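Local coordinates for MMACHC-like protein (Caenorhabditis elegans, PDB 5UJC), which binds methylcobalamin and probably catalyses the flavin-dependent reductive decyanation of cyanocobalamin and the glutathione-dependent demethylation of methylcobalamin, at residues A162-P167 / F222-K227; V157-A162 / D214-L219; L133-G138 / G173-P178. All blocks are in the same frame, centred on the assembly; numbering follows the deposited sequence.

Interaction 1 (A162-P167 / F222-K227); sequences AGRMGP and FNYNWK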
loop_
_atom_site.group_PDB
_atom_site.type_symbol
_atom_site.label_atom_id
_atom_site.label_comp_id
_atom_site.label_asym_id
_atom_site.label_seq_id
_atom_site.Cartn_x
_atom_site.Cartn_y
_atom_site.Cartn_z
ATOM N N ALA A 162 6.067 -24.822 9.856
ATOM C CA ALA A 162 5.407 -25.255 8.614
ATOM C C ALA A 162 3.983 -25.658 8.912
ATOM O O ALA A 162 3.693 -26.183 9.988
ATOM C CB ALA A 162 6.162 -26.415 7.984
ATOM N N GLY A 163 3.090 -25.397 7.955
ATOM C CA GLY A 163 1.710 -25.896 8.012
ATOM C C GLY A 163 0.856 -25.281 9.111
ATOM O O GLY A 163 -0.052 -25.927 9.618
ATOM N N ARG A 164 1.129 -24.024 9.468
ATOM C CA ARG A 164 0.322 -23.323 10.471
ATOM C C ARG A 164 -0.813 -22.518 9.819
ATOM O O ARG A 164 -1.726 -22.054 10.505
ATOM C CB ARG A 164 1.204 -22.388 11.326
ATOM C CG ARG A 164 1.955 -23.097 12.453
ATOM C CD ARG A 164 1.049 -23.409 13.637
ATOM N NE ARG A 164 0.445 -22.193 14.206
ATOM C CZ ARG A 164 1.058 -21.351 15.051
ATOM N NH1 ARG A 164 2.319 -21.573 15.455
ATOM N NH2 ARG A 164 0.407 -20.268 15.493
ATOM N N MET A 165 -0.755 -22.354 8.498
ATOM C CA MET A 165 -1.710 -21.498 7.810
ATOM C C MET A 165 -2.552 -22.283 6.828
ATOM O O MET A 165 -2.240 -23.441 6.484
ATOM C CB MET A 165 -0.994 -20.375 7.111
ATOM C CG MET A 165 -0.210 -19.505 8.069
ATOM S SD MET A 165 0.872 -18.409 7.216
ATOM C CE MET A 165 -0.300 -17.163 6.674
ATOM N N GLY A 166 -3.641 -21.667 6.403
ATOM C CA GLY A 166 -4.614 -22.329 5.545
ATOM C C GLY A 166 -4.115 -22.578 4.128
ATOM O O GLY A 166 -3.000 -22.156 3.769
ATOM N N PRO A 167 -4.957 -23.234 3.294
ATOM C CA PRO A 167 -4.570 -23.597 1.943
ATOM C C PRO A 167 -4.209 -22.393 1.106
ATOM O O PRO A 167 -4.869 -21.335 1.203
ATOM C CB PRO A 167 -5.826 -24.288 1.383
ATOM C CG PRO A 167 -6.544 -24.779 2.571
ATOM C CD PRO A 167 -6.294 -23.748 3.630
ATOM N N PHE A 222 1.613 -11.035 12.415
ATOM C CA PHE A 222 1.071 -10.685 11.097
ATOM C C PHE A 222 0.427 -11.913 10.428
ATOM O O PHE A 222 -0.722 -11.872 10.006
ATOM C CB PHE A 222 2.191 -10.105 10.229
ATOM C CG PHE A 222 1.770 -9.728 8.820
ATOM C CD1 PHE A 222 0.671 -8.901 8.594
ATOM C CD2 PHE A 222 2.515 -10.161 7.720
ATOM C CE1 PHE A 222 0.332 -8.534 7.313
ATOM C CE2 PHE A 222 2.165 -9.782 6.445
ATOM C CZ PHE A 222 1.088 -8.957 6.246
ATOM N N ASN A 223 1.175 -12.993 10.308
ATOM C CA ASN A 223 0.678 -14.146 9.566
ATOM C C ASN A 223 -0.421 -14.908 10.277
ATOM O O ASN A 223 -1.330 -15.421 9.620
ATOM C CB ASN A 223 1.808 -15.069 9.187
ATOM C CG ASN A 223 2.604 -14.524 8.013
ATOM O OD1 ASN A 223 2.105 -14.489 6.877
ATOM N ND2 ASN A 223 3.810 -14.016 8.290
ATOM N N TYR A 224 -0.343 -14.983 11.613
ATOM C CA TYR A 224 -1.259 -15.836 12.405
ATOM C C TYR A 224 -2.417 -15.069 13.046
ATOM O O TYR A 224 -3.426 -15.682 13.401
ATOM C CB TYR A 224 -0.490 -16.566 13.495
ATOM C CG TYR A 224 0.682 -17.401 13.001
ATOM C CD1 TYR A 224 0.674 -17.999 11.730
ATOM C CD2 TYR A 224 1.757 -17.660 13.837
ATOM C CE1 TYR A 224 1.727 -18.796 11.309
ATOM C CE2 TYR A 224 2.811 -18.434 13.416
ATOM C CZ TYR A 224 2.800 -18.996 12.155
ATOM O OH TYR A 224 3.856 -19.796 11.781
ATOM N N ASN A 225 -2.273 -13.739 13.217
ATOM C CA ASN A 225 -3.201 -12.972 14.065
ATOM C C ASN A 225 -3.557 -11.610 13.482
ATOM O O ASN A 225 -3.994 -10.740 14.200
ATOM C CB ASN A 225 -2.585 -12.763 15.459
ATOM C CG ASN A 225 -2.277 -14.062 16.161
ATOM O OD1 ASN A 225 -1.121 -14.404 16.373
ATOM N ND2 ASN A 225 -3.290 -14.808 16.445
ATOM N N TRP A 226 -3.406 -11.446 12.167
ATOM C CA TRP A 226 -3.581 -10.140 11.562
ATOM C C TRP A 226 -4.921 -9.479 11.821
ATOM O O TRP A 226 -5.019 -8.227 11.816
ATOM C CB TRP A 226 -3.311 -10.172 10.036
ATOM C CG TRP A 226 -4.103 -11.160 9.280
ATOM C CD1 TRP A 226 -3.716 -12.430 8.923
ATOM C CD2 TRP A 226 -5.394 -10.972 8.724
ATOM N NE1 TRP A 226 -4.692 -13.035 8.218
ATOM C CE2 TRP A 226 -5.738 -12.159 8.072
ATOM C CE3 TRP A 226 -6.301 -9.898 8.696
ATOM C CZ2 TRP A 226 -6.944 -12.315 7.406
ATOM C CZ3 TRP A 226 -7.494 -10.067 8.050
ATOM C CH2 TRP A 226 -7.794 -11.249 7.389
ATOM N N LYS A 227 -5.973 -10.268 12.033
ATOM C CA LYS A 227 -7.306 -9.670 12.289
ATOM C C LYS A 227 -7.313 -8.781 13.528
ATOM O O LYS A 227 -8.133 -7.873 13.619
ATOM C CB LYS A 227 -8.373 -10.732 12.396
ATOM C CG LYS A 227 -8.666 -11.402 11.083
ATOM C CD LYS A 227 -9.654 -12.525 11.228
ATOM C CE LYS A 227 -10.062 -13.066 9.869
ATOM N NZ LYS A 227 -11.082 -14.141 10.005
#

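Interaction 2 (V157-A162 / D214-L219); sequences VTWPPA and DVRTAL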
loop_
_atom_site.group_PDB
_atom_site.type_symbol
_atom_site.label_atom_id
_atom_site.label_comp_id
_atom_site.label_asym_id
_atom_site.label_seq_id
_atom_site.Cartn_x
_atom_site.Cartn_y
_atom_site.Cartn_z
ATOM N N VAL A 157 17.591 -24.147 13.362
ATOM C CA VAL A 157 16.309 -23.760 13.922
ATOM C C VAL A 157 15.261 -23.838 12.821
ATOM O O VAL A 157 15.467 -23.331 11.709
ATOM C CB VAL A 157 16.337 -22.321 14.496
ATOM C CG1 VAL A 157 14.968 -21.936 15.056
ATOM C CG2 VAL A 157 17.414 -22.195 15.573
ATOM N N THR A 158 14.149 -24.495 13.123
ATOM C CA THR A 158 13.032 -24.572 12.200
ATOM C C THR A 158 12.105 -23.391 12.462
ATOM O O THR A 158 11.309 -23.413 13.395
ATOM C CB THR A 158 12.271 -25.909 12.359
ATOM O OG1 THR A 158 13.110 -26.983 11.926
ATOM C CG2 THR A 158 10.960 -25.913 11.535
ATOM N N TRP A 159 12.281 -22.333 11.677
ATOM C CA TRP A 159 11.428 -21.140 11.751
ATOM C C TRP A 159 11.356 -20.509 10.351
ATOM O O TRP A 159 12.385 -20.369 9.703
ATOM C CB TRP A 159 11.996 -20.110 12.768
ATOM C CG TRP A 159 11.087 -18.960 12.960
ATOM C CD1 TRP A 159 10.053 -18.869 13.854
ATOM C CD2 TRP A 159 10.997 -17.796 12.134
ATOM N NE1 TRP A 159 9.346 -17.727 13.640
ATOM C CE2 TRP A 159 9.895 -17.048 12.588
ATOM C CE3 TRP A 159 11.730 -17.321 11.045
ATOM C CZ2 TRP A 159 9.540 -15.833 12.026
ATOM C CZ3 TRP A 159 11.369 -16.122 10.477
ATOM C CH2 TRP A 159 10.295 -15.382 10.977
ATOM N N PRO A 160 10.160 -20.080 9.892
ATOM C CA PRO A 160 8.897 -20.217 10.623
ATOM C C PRO A 160 8.410 -21.648 10.686
ATOM O O PRO A 160 8.903 -22.490 9.939
ATOM C CB PRO A 160 7.917 -19.376 9.787
ATOM C CG PRO A 160 8.516 -19.337 8.434
ATOM C CD PRO A 160 9.990 -19.324 8.641
ATOM N N PRO A 161 7.435 -21.929 11.576
ATOM C CA PRO A 161 6.722 -23.208 11.561
ATOM C C PRO A 161 6.191 -23.537 10.164
ATOM O O PRO A 161 5.925 -22.623 9.371
ATOM C CB PRO A 161 5.553 -22.967 12.526
ATOM C CG PRO A 161 6.005 -21.875 13.418
ATOM C CD PRO A 161 6.896 -21.006 12.597
ATOM N N ALA A 162 6.067 -24.822 9.856
ATOM C CA ALA A 162 5.407 -25.255 8.614
ATOM C C ALA A 162 3.983 -25.658 8.912
ATOM O O ALA A 162 3.693 -26.183 9.988
ATOM C CB ALA A 162 6.162 -26.415 7.984
ATOM N N ASP A 214 12.235 -9.683 17.989
ATOM C CA ASP A 214 11.061 -8.798 17.745
ATOM C C ASP A 214 10.542 -8.951 16.336
ATOM O O ASP A 214 9.320 -9.011 16.120
ATOM C CB ASP A 214 11.396 -7.316 17.993
ATOM C CG ASP A 214 11.627 -7.001 19.451
ATOM O OD1 ASP A 214 11.039 -7.688 20.331
ATOM O OD2 ASP A 214 12.376 -6.056 19.723
ATOM N N VAL A 215 11.459 -9.100 15.375
ATOM C CA VAL A 215 11.057 -9.301 13.977
ATOM C C VAL A 215 10.285 -10.593 13.840
ATOM O O VAL A 215 9.208 -10.628 13.221
ATOM C CB VAL A 215 12.278 -9.305 13.019
ATOM C CG1 VAL A 215 11.848 -9.636 11.593
ATOM C CG2 VAL A 215 13.007 -7.974 13.067
ATOM N N ARG A 216 10.801 -11.676 14.437
ATOM C CA ARG A 216 10.121 -12.956 14.301
ATOM C C ARG A 216 8.727 -12.922 14.967
ATOM O O ARG A 216 7.758 -13.436 14.411
ATOM C CB ARG A 216 10.981 -14.114 14.849
ATOM C CG ARG A 216 12.190 -14.449 13.968
ATOM C CD ARG A 216 12.937 -15.706 14.419
ATOM N NE ARG A 216 13.875 -15.373 15.456
ATOM C CZ ARG A 216 15.160 -15.011 15.265
ATOM N NH1 ARG A 216 15.885 -14.659 16.299
ATOM N NH2 ARG A 216 15.717 -15.000 14.035
ATOM N N THR A 217 8.620 -12.242 16.102
ATOM C CA THR A 217 7.327 -12.093 16.776
ATOM C C THR A 217 6.358 -11.284 15.906
ATOM O O THR A 217 5.194 -11.643 15.765
ATOM C CB THR A 217 7.484 -11.438 18.144
ATOM O OG1 THR A 217 8.337 -12.250 18.945
ATOM C CG2 THR A 217 6.139 -11.296 18.847
ATOM N N ALA A 218 6.852 -10.199 15.319
ATOM C CA ALA A 218 6.013 -9.351 14.454
ATOM C C ALA A 218 5.492 -10.160 13.265
ATOM O O ALA A 218 4.303 -10.057 12.892
ATOM C CB ALA A 218 6.801 -8.146 13.973
ATOM N N LEU A 219 6.370 -10.970 12.664
ATOM C CA LEU A 219 5.974 -11.750 11.522
ATOM C C LEU A 219 4.949 -12.830 11.882
ATOM O O LEU A 219 4.023 -13.102 11.089
ATOM C CB LEU A 219 7.193 -12.358 10.819
ATOM C CG LEU A 219 8.100 -11.355 10.096
ATOM C CD1 LEU A 219 9.384 -11.982 9.623
ATOM C CD2 LEU A 219 7.376 -10.732 8.961
#

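Interaction 3 (L133-G138 / G173-P178); sequences LMQTCG and GLSLHP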
loop_
_atom_site.group_PDB
_atom_site.type_symbol
_atom_site.label_atom_id
_atom_site.label_comp_id
_atom_site.label_asym_id
_atom_site.label_seq_id
_atom_site.Cartn_x
_atom_site.Cartn_y
_atom_site.Cartn_z
ATOM N N LEU A 133 5.693 -6.225 -6.879
ATOM C CA LEU A 133 5.802 -6.619 -5.475
ATOM C C LEU A 133 6.022 -5.387 -4.626
ATOM O O LEU A 133 7.104 -4.787 -4.623
ATOM C CB LEU A 133 6.932 -7.648 -5.295
ATOM C CG LEU A 133 6.663 -8.981 -6.003
ATOM C CD1 LEU A 133 7.820 -9.901 -5.794
ATOM C CD2 LEU A 133 5.357 -9.620 -5.521
ATOM N N MET A 134 4.965 -4.967 -3.955
ATOM C CA MET A 134 4.940 -3.659 -3.301
ATOM C C MET A 134 5.890 -3.509 -2.130
ATOM O O MET A 134 6.465 -2.437 -1.920
ATOM C CB MET A 134 3.524 -3.350 -2.831
ATOM C CG MET A 134 2.575 -3.094 -3.929
ATOM S SD MET A 134 3.025 -1.642 -4.870
ATOM C CE MET A 134 1.626 -1.501 -5.950
ATOM N N GLN A 135 6.079 -4.580 -1.365
ATOM C CA GLN A 135 7.003 -4.500 -0.221
ATOM C C GLN A 135 8.436 -4.332 -0.690
ATOM O O GLN A 135 9.226 -3.609 -0.079
ATOM C CB GLN A 135 6.854 -5.715 0.695
ATOM C CG GLN A 135 5.458 -5.801 1.296
ATOM C CD GLN A 135 5.102 -7.194 1.712
ATOM O OE1 GLN A 135 5.174 -8.132 0.909
ATOM N NE2 GLN A 135 4.729 -7.359 2.981
ATOM N N THR A 136 8.764 -4.947 -1.820
ATOM C CA THR A 136 10.086 -4.745 -2.419
ATOM C C THR A 136 10.234 -3.294 -2.914
ATOM O O THR A 136 11.246 -2.651 -2.639
ATOM C CB THR A 136 10.339 -5.752 -3.543
ATOM O OG1 THR A 136 10.413 -7.075 -2.985
ATOM C CG2 THR A 136 11.635 -5.464 -4.266
ATOM N N CYS A 137 9.198 -2.765 -3.587
ATOM C CA CYS A 137 9.231 -1.355 -3.977
ATOM C C CYS A 137 9.445 -0.454 -2.759
ATOM O O CYS A 137 10.206 0.485 -2.806
ATOM C CB CYS A 137 7.936 -0.917 -4.683
ATOM S SG CYS A 137 7.650 -1.684 -6.269
ATOM N N GLY A 138 8.713 -0.722 -1.688
ATOM C CA GLY A 138 8.803 0.110 -0.503
ATOM C C GLY A 138 10.180 0.130 0.102
ATOM O O GLY A 138 10.650 1.180 0.617
ATOM N N GLY A 173 6.398 -11.904 4.477
ATOM C CA GLY A 173 7.044 -10.806 5.187
ATOM C C GLY A 173 6.134 -9.621 5.430
ATOM O O GLY A 173 4.980 -9.576 4.949
ATOM N N LEU A 174 6.704 -8.631 6.106
ATOM C CA LEU A 174 5.983 -7.472 6.612
ATOM C C LEU A 174 6.856 -6.254 6.496
ATOM O O LEU A 174 8.020 -6.267 6.919
ATOM C CB LEU A 174 5.610 -7.666 8.081
ATOM C CG LEU A 174 4.933 -6.482 8.788
ATOM C CD1 LEU A 174 3.541 -6.226 8.209
ATOM C CD2 LEU A 174 4.846 -6.758 10.281
ATOM N N SER A 175 6.285 -5.175 5.951
ATOM C CA SER A 175 6.967 -3.870 5.916
ATOM C C SER A 175 6.478 -2.996 7.041
ATOM O O SER A 175 5.279 -2.981 7.362
ATOM C CB SER A 175 6.707 -3.156 4.591
ATOM O OG SER A 175 7.206 -3.906 3.516
ATOM N N LEU A 176 7.398 -2.210 7.616
ATOM C CA LEU A 176 7.050 -1.259 8.657
ATOM C C LEU A 176 7.541 0.128 8.307
ATOM O O LEU A 176 8.710 0.342 7.966
ATOM C CB LEU A 176 7.606 -1.707 10.032
ATOM C CG LEU A 176 6.987 -2.996 10.604
ATOM C CD1 LEU A 176 7.767 -3.486 11.806
ATOM C CD2 LEU A 176 5.511 -2.809 10.953
ATOM N N HIS A 177 6.606 1.062 8.370
ATOM C CA HIS A 177 6.804 2.449 8.000
ATOM C C HIS A 177 7.344 3.235 9.210
ATOM O O HIS A 177 6.953 2.973 10.341
ATOM C CB HIS A 177 5.445 2.986 7.552
ATOM C CG HIS A 177 5.479 4.346 6.928
ATOM N ND1 HIS A 177 5.654 5.502 7.650
ATOM C CD2 HIS A 177 5.311 4.728 5.643
ATOM C CE1 HIS A 177 5.627 6.541 6.829
ATOM N NE2 HIS A 177 5.413 6.093 5.605
ATOM N N PRO A 178 8.227 4.208 8.968
ATOM C CA PRO A 178 8.855 4.921 10.093
ATOM C C PRO A 178 7.909 5.807 10.927
ATOM O O PRO A 178 8.241 6.178 12.074
ATOM C CB PRO A 178 9.937 5.765 9.408
ATOM C CG PRO A 178 9.507 5.899 8.010
ATOM C CD PRO A 178 8.797 4.627 7.678
HETATM O O HOH W 1 8.656 -2.094 2.164
#

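Interaction 1 (A162-P167 / F222-K227)
The guanidinium of Arg164 lies over one face of the Tyr224 ring, displaced toward the rim, while Met165 meets the edge of the same ring, with CG near its plane. The result is an offset cation-pi stack: Arg164 CZ stands 4.0 Å from the centroid of the Tyr224 ring, and the two planes are inclined by 29°. The closest approach belongs to Arg164 NH2, which hangs 3.4 Å from Tyr224 CD2. Bends at chi2 (-77°) and chi3 (-59°) curl the arginine back on itself, so that the aliphatic root and the charged head press on the same face; Arg164 CB rests 3.6 Å from Tyr224 CE1, across the ring from the guanidinium. The electron-rich face of the tyrosine should favour the positive charge of this solvent-exposed arginine. At the ring edge, Met165 CG lies 3.8 Å from Tyr224 CE1, and Met165 SD, 5.4 Å from the Tyr224 centroid, makes an oblique Met-aromatic contact. The thioether then runs on past the tyrosine to Asn223, whose backbone O and side-chain OD1 both lie 3.6 Å from Met165 CE. This methyl packs against an amide that is already committed elsewhere: Asn223 ND2 bonds to the carbonyls of Ile172 and Leu219, and Asn223 OD1 accepts a hydrogen bond from N45 of methylcobalamin. No hydrogen bond joins the two segments, which are held by dispersion and by the charge over the ring. Phe171 meets the tyrosine ring as well. The arrangement joins the loop between strands 145-147 and 174-176 to the C-terminal end of helix 212-225, pairing cation-pi and Met-aromatic contacts round one tyrosine at the cobalamin pocket, to which Met165 and Asn223 both belong.

Interaction 2 (V157-A162 / D214-L219)
Arg216 lays its aliphatic chain over the indole of Trp159, a CH-pi contact that fixes a long loop to helix 212-225 in this member of the MMACHC family. The arginine crosses the ring at a slant. Arg216 CG sits 3.6 Å from the centroid of the six-membered ring of Trp159, only 12° off its normal, and Arg216 CD follows inward above the ring fusion, 3.7 Å from Trp159 CD2. A bend at chi3 then swings the guanidinium upright, with its plane 78° from that of the indole, so the tryptophan is met by methylenes and not by a stacked cation. The charged end has its own partners: NH1 forms a salt bridge with Glu213, and NH2 donates to the carbonyl of Phe152. On the opposite face of the indole lies the ring of Pro160, its CB 4.1 Å above the plane of Trp159, a placement consistent with the cis peptide bond between the two residues. With CG anti to the backbone N (chi1 -174°), Trp159 is directed out from the loop onto the helix, where NE1 donates to Glu220 OE2; this bond and the two covered faces should leave the indole little freedom to rotate. Phe171 adds an edge-to-face contact. One helical turn beyond the arginine, Leu219 reaches the far edge of the six-membered ring near its plane, with its CD1 methyl 3.8 Å from Trp159 CH2.

Interaction 3 (L133-G138 / G173-P178)
The first turn of helix 134-140 faces the short strand 174-176, with the CA atoms of Gln135 and Ser175 separated by 6.2 Å. Gln135, extended beyond CG, reaches across to the start of the strand and donates from NE2 to the carbonyl oxygen of Gly173 at 3.0 Å. This bond is bent, with an N-H...O angle of 139°, and the donor stands well above the carbonyl plane. NE2 also donates to O34 of methylcobalamin, an oxygen that Ser175 N grips too, so one amide joins the strand and the corrinoid. Ser175 OG nestles against the root of the glutamine, 3.4 Å from Gln135 CB, and donates to a water at 2.7 Å; that water in turn donates to Gln135 O at 2.8 Å, closing a bridge between helix and strand. With a leucine in place of Gln135, Gly173 O and the cobalamin O34 would probably each lose a donor, weakening the grip on the ligand. Both side chains pack on Tyr146 and on Phe186 of strand 185-196, while strand 174-176 pairs antiparallel with strand 145-147 through Leu174 to Tyr147 and Leu176 to Phe145.

Along the chain, helix 134-140 opens interaction 3, and the loop that follows strand 145-147 then supplies 157-162 and 162-167 in succession. Interaction 3 closes first, at strand 174-176; interactions 2 and 1 close later, on successive turns of helix 212-225. All three therefore cross one another and none nests. Interactions 1 and 2 share Ala162 and touch through Tyr224 OH and Pro161 CD, 3.4 Å apart. The helix also meets the strand: Leu219 CD2 packs 3.8 Å from Gly173 CA, and Phe222 borders the same glycine. The three contacts thus tie the loop, helix 212-225 and helix 134-140 to the two-stranded sheet, with interactions 1 and 3 reaching the cobalamin pocket.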